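Local coordinates for magnesium transport protein CorA (PDB 4EGW) that carries magnesium ions into the cell as a homopentameric channel that closes when cytoplasmic magnesium is plentiful and opens when it is scarce, at residues A[52-57]-A[136-141]; A[86-91]-A[97-102]; A[170-175]-A[207-212]. One frame throughout, in Å; residues are numbered along the deposited sequence.

In the fold
Interactions 1 and 2 build on the mixed sheet of the cytoplasmic domain; interaction 3 joins two long helices. Interaction 1 is buried and packs helix 132-143 on strand 51-56 through an aromatic pair and a leucine. Interaction 2 lies at the 88-90 margin of the sheet, is only partly buried, and relies on backbone bonds, with the R88 guanidinium laid on I99 and P87 against K101. Interaction 3 is buried, but wholly apolar and the smallest of the three. Segments 97-102 and 207-212 meet where K101 CB lies 3.2 Å from S212 OG. R136 comes near R171, yet each has an acidic partner: E164 of the same chain for R136, D178 of the second subunit for R171.

Interaction 1 (A[52-57]-A[136-141]); sequences WIDCYD and RLHKLI
W52 sends CG away from its backbone N (chi1 180°), which carries the indole from strand 51-56 toward the helix, while H138 places CG anti to its carbonyl carbon and reaches back toward the strand. The imidazole meets the indole edge to face: CE1 of H138 stands over the rim of the six-membered ring, 3.4 Å from W52 CH2. The two ring planes are inclined at 57°. L137 closes on the same ring from another direction. Its CB sits in the indole plane at the outer edge, 3.3 Å from W52 CZ3, and CD1 extends the apolar contact along CH2. The two helix residues thus take a face and an edge of one indole. At the neighbouring NE2 of the imidazole, D54 presents its CB at the ring edge, 3.1 Å from H138 NE2, with the carboxylate plane steeply turned from the ring. The acid's oxygens are engaged by T125 and H127 on strand 122-127, and W52 NE1 also bonds to T125, so that strand satisfies the buried polar ends. Strand 51-56 runs between strands 28-33 and 122-127, with helix 132-143 passing over it at 133° between the short axes, A30 of strand 28-33 beside H138, and helix 156-186 packing L157 against W52 and I161 against L137.

Interaction 2 (A[86-91]-A[97-102]); sequences IPRVEE and LIIYKA
The carbonyl oxygen of R88 accepts the backbone N-H of I99, with N to O 3.0 Å, and a CA-H contact from I98 whose CA is 3.5 Å away. L97 O is held likewise, by E90 N at 3.0 Å and by the CA-H of V89; the E90 bond is nearly straight at 169°. Return bonds, R88 N to I99 O and L97 N to E90 O, are weak. V89 and I98 form the non-hydrogen-bonded pair between them. R88 takes the crowded position at chi1 (61°), with CG between the backbone N and the carbonyl carbon, and its extended chain runs beside I99. CG1 of I99 lies over the centre of the guanidinium, 3.7 Å from R88 CZ, and E85 pairs with NH2. Cutting R88 back to an alanine is likely to leave E85 without its charged partner and to uncover the side of I99 that the guanidinium lies on. Beyond the paired strand, P87 wedges CG against K101 CG at 3.2 Å, the two side chains crossing at about a right angle; K101 NZ goes on to E83 O. The whole is an antiparallel beta hairpin, whose short arm 88-90 forms an outermost strand of the chain's mixed sheet.

Interaction 3 (A[170-175]-A[207-212]); sequences SRILMN and VYFHKS
F209 drives its ring edge into the side chain of I172, and this is the tight part of the contact. The ring's leading carbons do the touching: CZ lies 3.8 Å from I172 CD1, and CE2 is 3.9 Å from both CB and CG2 of I172. CB sits close to the ring plane, so the isoleucine meets the rim rather than a face, its chain crossing the phenylalanine at about a right angle. With chi1 of I172 at -53°, CG2 lies anti to the backbone N and meets CE2 and CZ, while the extended second torsion carries CD1 to CZ. F209 also makes an edge-to-face pair with Y169, and P103 and T111 of the neighbouring strands pack against it.

Farther back along the same rim, the contact is looser. L173 offers CG to F209 CD2 at 4.3 Å, and the leucine is shared with L249 and S253 of helix 233-270. The helices themselves stay well apart here, with L173 CA and F209 CA at 9.0 Å; the phenyl ring reaches partway across, and the side chains of I172 and L173 make up the rest. I172, in the tight part, is partly exposed, whereas L173 and F209 are buried. Around this contact R171 and N175 on helix 156-186 turn to the second subunit, R171 pairing with D178 there and N175 bonding to N175 of the second subunit.

Between the two segments the bonding is purely apolar, joining helix 156-186 to helix 193-225 by the fit of carbon surfaces. With no polar group to set a direction, the fit between these segments probably rests on shape and bulk rather than on directed bonds.

Interaction 1 (A[52-57]-A[136-141])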
loop_
_atom_site.group_PDB
_atom_site.type_symbol
_atom_site.label_atom_id
_atom_site.label_comp_id
_atom_site.label_asym_id
_atom_site.label_seq_id
_atom_site.Cartn_x
_atom_site.Cartn_y
_atom_site.Cartn_z
ATOM N N TRP A 52 12.653 -12.937 16.394
ATOM C CA TRP A 52 12.716 -12.819 14.948
ATOM C C TRP A 52 14.157 -12.609 14.520
ATOM O O TRP A 52 14.745 -11.559 14.783
ATOM C CB TRP A 52 11.845 -11.664 14.448
ATOM C CG TRP A 52 11.896 -11.506 12.959
ATOM C CD1 TRP A 52 12.350 -12.421 12.058
ATOM C CD2 TRP A 52 11.491 -10.360 12.198
ATOM N NE1 TRP A 52 12.248 -11.921 10.785
ATOM C CE2 TRP A 52 11.721 -10.657 10.841
ATOM C CE3 TRP A 52 10.950 -9.114 12.531
ATOM C CZ2 TRP A 52 11.431 -9.757 9.816
ATOM C CZ3 TRP A 52 10.666 -8.219 11.508
ATOM C CH2 TRP A 52 10.907 -8.547 10.167
ATOM N N ILE A 53 14.723 -13.617 13.866
ATOM C CA ILE A 53 16.045 -13.484 13.278
ATOM C C ILE A 53 15.908 -13.316 11.773
ATOM O O ILE A 53 15.356 -14.174 11.085
ATOM C CB ILE A 53 16.940 -14.702 13.578
ATOM C CG1 ILE A 53 17.001 -14.952 15.080
ATOM C CG2 ILE A 53 18.347 -14.498 13.014
ATOM C CD1 ILE A 53 17.979 -16.027 15.456
ATOM N N ASP A 54 16.383 -12.187 11.267
ATOM C CA ASP A 54 16.445 -11.987 9.830
ATOM C C ASP A 54 17.891 -12.080 9.407
ATOM O O ASP A 54 18.753 -11.356 9.908
ATOM C CB ASP A 54 15.870 -10.634 9.431
ATOM C CG ASP A 54 15.966 -10.386 7.943
ATOM O OD1 ASP A 54 15.212 -11.037 7.196
ATOM O OD2 ASP A 54 16.788 -9.540 7.523
ATOM N N CYS A 55 18.160 -12.996 8.493
ATOM C CA CYS A 55 19.515 -13.179 8.026
ATOM C C CYS A 55 19.629 -12.793 6.560
ATOM O O CYS A 55 19.149 -13.505 5.669
ATOM C CB CYS A 55 19.942 -14.626 8.223
ATOM S SG CYS A 55 21.608 -14.917 7.669
ATOM N N TYR A 56 20.300 -11.675 6.310
ATOM C CA TYR A 56 20.414 -11.174 4.956
ATOM C C TYR A 56 21.780 -11.507 4.367
ATOM O O TYR A 56 22.789 -10.938 4.780
ATOM C CB TYR A 56 20.197 -9.656 4.944
ATOM C CG TYR A 56 20.489 -9.010 3.603
ATOM C CD1 TYR A 56 20.377 -9.738 2.425
ATOM C CD2 TYR A 56 20.891 -7.681 3.517
ATOM C CE1 TYR A 56 20.649 -9.168 1.203
ATOM C CE2 TYR A 56 21.161 -7.098 2.288
ATOM C CZ TYR A 56 21.041 -7.851 1.133
ATOM O OH TYR A 56 21.311 -7.299 -0.105
ATOM N N ASP A 57 21.800 -12.430 3.407
ATOM C CA ASP A 57 22.969 -12.645 2.555
ATOM C C ASP A 57 24.249 -12.959 3.335
ATOM O O ASP A 57 25.259 -12.276 3.166
ATOM C CB ASP A 57 23.178 -11.394 1.692
ATOM C CG ASP A 57 24.132 -11.618 0.537
ATOM O OD1 ASP A 57 24.086 -12.708 -0.083
ATOM O OD2 ASP A 57 24.920 -10.689 0.246
ATOM N N ARG A 136 11.320 -2.713 6.539
ATOM C CA ARG A 136 10.160 -1.962 7.027
ATOM C C ARG A 136 9.607 -2.447 8.362
ATOM O O ARG A 136 8.945 -1.688 9.063
ATOM C CB ARG A 136 9.039 -1.918 5.982
ATOM C CG ARG A 136 9.310 -0.977 4.802
ATOM C CD ARG A 136 8.042 -0.697 3.982
ATOM N NE ARG A 136 7.412 -1.923 3.488
ATOM C CZ ARG A 136 7.411 -2.318 2.216
ATOM N NH1 ARG A 136 7.998 -1.581 1.279
ATOM N NH2 ARG A 136 6.813 -3.454 1.878
ATOM N N LEU A 137 9.820 -3.717 8.692
ATOM C CA LEU A 137 9.571 -4.182 10.058
ATOM C C LEU A 137 10.724 -3.885 11.004
ATOM O O LEU A 137 10.503 -3.472 12.134
ATOM C CB LEU A 137 9.206 -5.663 10.096
ATOM C CG LEU A 137 7.900 -5.984 9.374
ATOM C CD1 LEU A 137 7.441 -7.402 9.680
ATOM C CD2 LEU A 137 6.838 -4.975 9.772
ATOM N N HIS A 138 11.952 -4.093 10.546
ATOM C CA HIS A 138 13.120 -3.800 11.377
ATOM C C HIS A 138 13.152 -2.322 11.739
ATOM O O HIS A 138 13.563 -1.938 12.835
ATOM C CB HIS A 138 14.413 -4.199 10.663
ATOM C CG HIS A 138 14.617 -5.679 10.561
ATOM N ND1 HIS A 138 13.741 -6.596 11.105
ATOM C CD2 HIS A 138 15.603 -6.404 9.981
ATOM C CE1 HIS A 138 14.176 -7.819 10.860
ATOM N NE2 HIS A 138 15.307 -7.731 10.182
ATOM N N LYS A 139 12.713 -1.491 10.805
ATOM C CA LYS A 139 12.659 -0.061 11.018
ATOM C C LYS A 139 11.457 0.272 11.892
ATOM O O LYS A 139 11.563 1.044 12.842
ATOM C CB LYS A 139 12.566 0.647 9.673
ATOM C CG LYS A 139 12.881 2.130 9.697
ATOM C CD LYS A 139 13.249 2.602 8.300
ATOM C CE LYS A 139 14.390 1.760 7.731
ATOM N NZ LYS A 139 14.603 2.004 6.270
ATOM N N LEU A 140 10.315 -0.323 11.571
ATOM C CA LEU A 140 9.107 -0.126 12.361
ATOM C C LEU A 140 9.389 -0.493 13.805
ATOM O O LEU A 140 9.158 0.304 14.713
ATOM C CB LEU A 140 7.959 -0.980 11.820
ATOM C CG LEU A 140 6.687 -1.124 12.664
ATOM C CD1 LEU A 140 5.512 -1.541 11.791
ATOM C CD2 LEU A 140 6.879 -2.113 13.809
ATOM N N ILE A 141 9.884 -1.709 14.003
ATOM C CA ILE A 141 10.206 -2.206 15.332
ATOM C C ILE A 141 11.092 -1.227 16.086
ATOM O O ILE A 141 10.848 -0.922 17.257
ATOM C CB ILE A 141 10.931 -3.552 15.265
ATOM C CG1 ILE A 141 10.011 -4.625 14.675
ATOM C CG2 ILE A 141 11.439 -3.945 16.645
ATOM C CD1 ILE A 141 8.591 -4.566 15.190
#

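Interaction 2 (A[86-91]-A[97-102])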
loop_
_atom_site.group_PDB
_atom_site.type_symbol
_atom_site.label_atom_id
_atom_site.label_comp_id
_atom_site.label_asym_id
_atom_site.label_seq_id
_atom_site.Cartn_x
_atom_site.Cartn_y
_atom_site.Cartn_z
ATOM N N ILE A 86 10.966 -21.815 -5.543
ATOM C CA ILE A 86 9.536 -21.605 -5.697
ATOM C C ILE A 86 8.879 -21.510 -4.337
ATOM O O ILE A 86 9.045 -22.402 -3.508
ATOM C CB ILE A 86 8.880 -22.753 -6.464
ATOM C CG1 ILE A 86 9.380 -22.777 -7.916
ATOM C CG2 ILE A 86 7.363 -22.638 -6.389
ATOM C CD1 ILE A 86 9.291 -21.434 -8.647
ATOM N N PRO A 87 8.130 -20.425 -4.097
ATOM C CA PRO A 87 7.436 -20.354 -2.814
ATOM C C PRO A 87 6.669 -21.635 -2.577
ATOM O O PRO A 87 6.169 -22.245 -3.522
ATOM C CB PRO A 87 6.475 -19.181 -3.007
ATOM C CG PRO A 87 7.221 -18.269 -3.914
ATOM C CD PRO A 87 7.960 -19.187 -4.878
ATOM N N ARG A 88 6.638 -22.063 -1.324
ATOM C CA ARG A 88 5.841 -23.201 -0.936
ATOM C C ARG A 88 5.845 -23.272 0.571
ATOM O O ARG A 88 6.497 -22.479 1.240
ATOM C CB ARG A 88 6.468 -24.471 -1.496
ATOM C CG ARG A 88 7.867 -24.714 -0.972
ATOM C CD ARG A 88 8.585 -25.694 -1.848
ATOM N NE ARG A 88 10.001 -25.763 -1.517
ATOM C CZ ARG A 88 10.938 -25.008 -2.079
ATOM N NH1 ARG A 88 10.605 -24.116 -3.004
ATOM N NH2 ARG A 88 12.205 -25.146 -1.715
ATOM N N VAL A 89 5.136 -24.253 1.103
ATOM C CA VAL A 89 5.253 -24.578 2.504
ATOM C C VAL A 89 5.737 -26.013 2.581
ATOM O O VAL A 89 5.160 -26.906 1.953
ATOM C CB VAL A 89 3.909 -24.471 3.226
ATOM C CG1 VAL A 89 4.117 -24.596 4.735
ATOM C CG2 VAL A 89 3.228 -23.165 2.888
ATOM N N GLU A 90 6.809 -26.230 3.332
ATOM C CA GLU A 90 7.333 -27.573 3.529
ATOM C C GLU A 90 7.207 -27.962 4.996
ATOM O O GLU A 90 7.287 -27.105 5.879
ATOM C CB GLU A 90 8.786 -27.667 3.059
ATOM C CG GLU A 90 8.957 -27.488 1.568
ATOM C CD GLU A 90 10.122 -28.284 1.033
ATOM O OE1 GLU A 90 11.068 -28.550 1.809
ATOM O OE2 GLU A 90 10.081 -28.660 -0.160
ATOM N N GLU A 91 6.996 -29.248 5.261
ATOM C CA GLU A 91 6.751 -29.678 6.632
ATOM C C GLU A 91 7.998 -30.083 7.407
ATOM O O GLU A 91 9.108 -30.132 6.876
ATOM C CB GLU A 91 5.712 -30.794 6.681
ATOM C CG GLU A 91 4.507 -30.426 7.521
ATOM C CD GLU A 91 4.202 -31.455 8.583
ATOM O OE1 GLU A 91 4.486 -31.182 9.770
ATOM O OE2 GLU A 91 3.678 -32.533 8.231
ATOM N N LEU A 97 8.965 -24.358 7.244
ATOM C CA LEU A 97 9.618 -23.578 6.196
ATOM C C LEU A 97 8.636 -22.983 5.208
ATOM O O LEU A 97 7.851 -23.700 4.589
ATOM C CB LEU A 97 10.661 -24.412 5.434
ATOM C CG LEU A 97 11.358 -23.720 4.245
ATOM C CD1 LEU A 97 12.082 -22.449 4.670
ATOM C CD2 LEU A 97 12.328 -24.653 3.542
ATOM N N ILE A 98 8.693 -21.662 5.063
ATOM C CA ILE A 98 7.971 -20.983 4.000
ATOM C C ILE A 98 8.953 -20.292 3.074
ATOM O O ILE A 98 9.795 -19.499 3.500
ATOM C CB ILE A 98 6.962 -19.931 4.521
ATOM C CG1 ILE A 98 6.162 -20.469 5.717
ATOM C CG2 ILE A 98 6.040 -19.464 3.375
ATOM C CD1 ILE A 98 6.874 -20.343 7.043
ATOM N N ILE A 99 8.850 -20.634 1.802
ATOM C CA ILE A 99 9.530 -19.916 0.750
ATOM C C ILE A 99 8.511 -18.914 0.239
ATOM O O ILE A 99 7.323 -19.227 0.116
ATOM C CB ILE A 99 9.944 -20.872 -0.405
ATOM C CG1 ILE A 99 10.791 -22.040 0.133
ATOM C CG2 ILE A 99 10.661 -20.102 -1.530
ATOM C CD1 ILE A 99 12.051 -21.615 0.864
ATOM N N TYR A 100 8.950 -17.701 -0.044
ATOM C CA TYR A 100 8.010 -16.710 -0.513
ATOM C C TYR A 100 8.698 -15.783 -1.487
ATOM O O TYR A 100 9.894 -15.528 -1.362
ATOM C CB TYR A 100 7.482 -15.933 0.675
ATOM C CG TYR A 100 6.057 -15.491 0.532
ATOM C CD1 TYR A 100 5.016 -16.386 0.706
ATOM C CD2 TYR A 100 5.751 -14.171 0.231
ATOM C CE1 TYR A 100 3.702 -15.979 0.584
ATOM C CE2 TYR A 100 4.444 -13.753 0.108
ATOM C CZ TYR A 100 3.420 -14.659 0.286
ATOM O OH TYR A 100 2.116 -14.236 0.160
ATOM N N LYS A 101 7.947 -15.299 -2.473
ATOM C CA LYS A 101 8.490 -14.370 -3.459
ATOM C C LYS A 101 8.164 -12.927 -3.107
ATOM O O LYS A 101 6.999 -12.537 -3.020
ATOM C CB LYS A 101 7.972 -14.681 -4.862
ATOM C CG LYS A 101 8.645 -15.868 -5.520
ATOM C CD LYS A 101 9.920 -15.492 -6.252
ATOM C CE LYS A 101 10.601 -16.734 -6.738
ATOM N NZ LYS A 101 11.841 -16.360 -7.451
ATOM N N ALA A 102 9.211 -12.138 -2.928
ATOM C CA ALA A 102 9.063 -10.741 -2.614
ATOM C C ALA A 102 9.657 -9.919 -3.750
ATOM O O ALA A 102 10.603 -10.356 -4.412
ATOM C CB ALA A 102 9.773 -10.443 -1.330
#

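Interaction 3 (A[170-175]-A[207-212])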
loop_
_atom_site.group_PDB
_atom_site.type_symbol
_atom_site.label_atom_id
_atom_site.label_comp_id
_atom_site.label_asym_id
_atom_site.label_seq_id
_atom_site.Cartn_x
_atom_site.Cartn_y
_atom_site.Cartn_z
ATOM N N SER A 170 1.917 -4.541 -4.099
ATOM C CA SER A 170 0.763 -3.677 -4.341
ATOM C C SER A 170 1.203 -2.248 -4.572
ATOM O O SER A 170 0.583 -1.502 -5.329
ATOM C CB SER A 170 -0.218 -3.722 -3.173
ATOM O OG SER A 170 -1.349 -2.925 -3.474
ATOM N N ARG A 171 2.284 -1.867 -3.914
ATOM C CA ARG A 171 2.814 -0.532 -4.083
ATOM C C ARG A 171 3.294 -0.341 -5.516
ATOM O O ARG A 171 3.041 0.681 -6.146
ATOM C CB ARG A 171 3.969 -0.314 -3.115
ATOM C CG ARG A 171 4.458 1.116 -3.072
ATOM C CD ARG A 171 5.777 1.291 -3.809
ATOM N NE ARG A 171 6.879 0.613 -3.133
ATOM C CZ ARG A 171 8.094 1.134 -2.974
ATOM N NH1 ARG A 171 8.370 2.347 -3.436
ATOM N NH2 ARG A 171 9.036 0.439 -2.345
ATOM N N ILE A 172 3.988 -1.346 -6.027
ATOM C CA ILE A 172 4.651 -1.241 -7.311
ATOM C C ILE A 172 3.678 -1.383 -8.478
ATOM O O ILE A 172 3.844 -0.745 -9.516
ATOM C CB ILE A 172 5.770 -2.279 -7.420
ATOM C CG1 ILE A 172 6.704 -2.156 -6.210
ATOM C CG2 ILE A 172 6.524 -2.105 -8.721
ATOM C CD1 ILE A 172 7.533 -3.409 -5.918
ATOM N N LEU A 173 2.663 -2.215 -8.311
ATOM C CA LEU A 173 1.614 -2.299 -9.316
ATOM C C LEU A 173 0.948 -0.936 -9.503
ATOM O O LEU A 173 0.895 -0.393 -10.612
ATOM C CB LEU A 173 0.577 -3.346 -8.914
ATOM C CG LEU A 173 1.033 -4.808 -8.930
ATOM C CD1 LEU A 173 0.428 -5.563 -7.777
ATOM C CD2 LEU A 173 0.682 -5.464 -10.264
ATOM N N MET A 174 0.439 -0.366 -8.421
ATOM C CA MET A 174 -0.256 0.897 -8.567
ATOM C C MET A 174 0.723 1.886 -9.198
ATOM O O MET A 174 0.346 2.718 -10.020
ATOM C CB MET A 174 -0.817 1.363 -7.224
ATOM C CG MET A 174 -1.517 0.231 -6.462
ATOM S SD MET A 174 -2.632 0.760 -5.147
ATOM C CE MET A 174 -1.596 1.918 -4.253
ATOM N N ASN A 175 1.995 1.749 -8.838
ATOM C CA ASN A 175 3.067 2.532 -9.446
ATOM C C ASN A 175 3.278 2.200 -10.916
ATOM O O ASN A 175 3.248 3.074 -11.779
ATOM C CB ASN A 175 4.374 2.286 -8.702
ATOM C CG ASN A 175 4.597 3.263 -7.556
ATOM O OD1 ASN A 175 3.771 4.143 -7.299
ATOM N ND2 ASN A 175 5.724 3.109 -6.861
ATOM N N VAL A 207 5.746 -10.087 -15.577
ATOM C CA VAL A 207 5.897 -11.528 -15.676
ATOM C C VAL A 207 6.349 -12.150 -14.350
ATOM O O VAL A 207 5.815 -13.178 -13.940
ATOM C CB VAL A 207 6.901 -11.904 -16.787
ATOM C CG1 VAL A 207 6.980 -13.410 -16.936
ATOM C CG2 VAL A 207 6.503 -11.266 -18.108
ATOM N N TYR A 208 7.334 -11.527 -13.696
ATOM C CA TYR A 208 7.897 -12.019 -12.435
ATOM C C TYR A 208 6.866 -11.902 -11.325
ATOM O O TYR A 208 6.682 -12.823 -10.520
ATOM C CB TYR A 208 9.168 -11.226 -12.048
ATOM C CG TYR A 208 10.487 -11.825 -12.539
ATOM C CD1 TYR A 208 11.163 -12.788 -11.792
ATOM C CD2 TYR A 208 11.056 -11.419 -13.743
ATOM C CE1 TYR A 208 12.367 -13.340 -12.239
ATOM C CE2 TYR A 208 12.258 -11.966 -14.199
ATOM C CZ TYR A 208 12.910 -12.928 -13.445
ATOM O OH TYR A 208 14.101 -13.467 -13.901
ATOM N N PHE A 209 6.197 -10.754 -11.280
ATOM C CA PHE A 209 5.144 -10.546 -10.307
ATOM C C PHE A 209 4.049 -11.566 -10.466
ATOM O O PHE A 209 3.541 -12.102 -9.494
ATOM C CB PHE A 209 4.544 -9.156 -10.451
ATOM C CG PHE A 209 5.316 -8.100 -9.732
ATOM C CD1 PHE A 209 6.588 -8.365 -9.255
ATOM C CD2 PHE A 209 4.765 -6.847 -9.513
ATOM C CE1 PHE A 209 7.305 -7.397 -8.595
ATOM C CE2 PHE A 209 5.474 -5.863 -8.852
ATOM C CZ PHE A 209 6.742 -6.134 -8.385
ATOM N N HIS A 210 3.664 -11.832 -11.700
ATOM C CA HIS A 210 2.488 -12.649 -11.883
ATOM C C HIS A 210 2.780 -14.079 -11.462
ATOM O O HIS A 210 2.036 -14.690 -10.686
ATOM C CB HIS A 210 2.006 -12.583 -13.314
ATOM C CG HIS A 210 0.583 -13.003 -13.465
ATOM N ND1 HIS A 210 0.219 -14.297 -13.782
ATOM C CD2 HIS A 210 -0.571 -12.313 -13.311
ATOM C CE1 HIS A 210 -1.097 -14.378 -13.834
ATOM N NE2 HIS A 210 -1.601 -13.186 -13.554
ATOM N N LYS A 211 3.883 -14.602 -11.978
ATOM C CA LYS A 211 4.405 -15.885 -11.540
ATOM C C LYS A 211 4.493 -15.900 -10.013
ATOM O O LYS A 211 3.996 -16.823 -9.360
ATOM C CB LYS A 211 5.799 -16.086 -12.133
ATOM C CG LYS A 211 6.009 -17.378 -12.887
ATOM C CD LYS A 211 7.491 -17.533 -13.221
ATOM C CE LYS A 211 7.857 -18.946 -13.638
ATOM N NZ LYS A 211 9.341 -19.140 -13.593
ATOM N N SER A 212 5.114 -14.860 -9.455
ATOM C CA SER A 212 5.394 -14.795 -8.020
ATOM C C SER A 212 4.119 -14.780 -7.205
ATOM O O SER A 212 3.961 -15.562 -6.273
ATOM C CB SER A 212 6.218 -13.548 -7.679
ATOM O OG SER A 212 7.597 -13.746 -7.936
#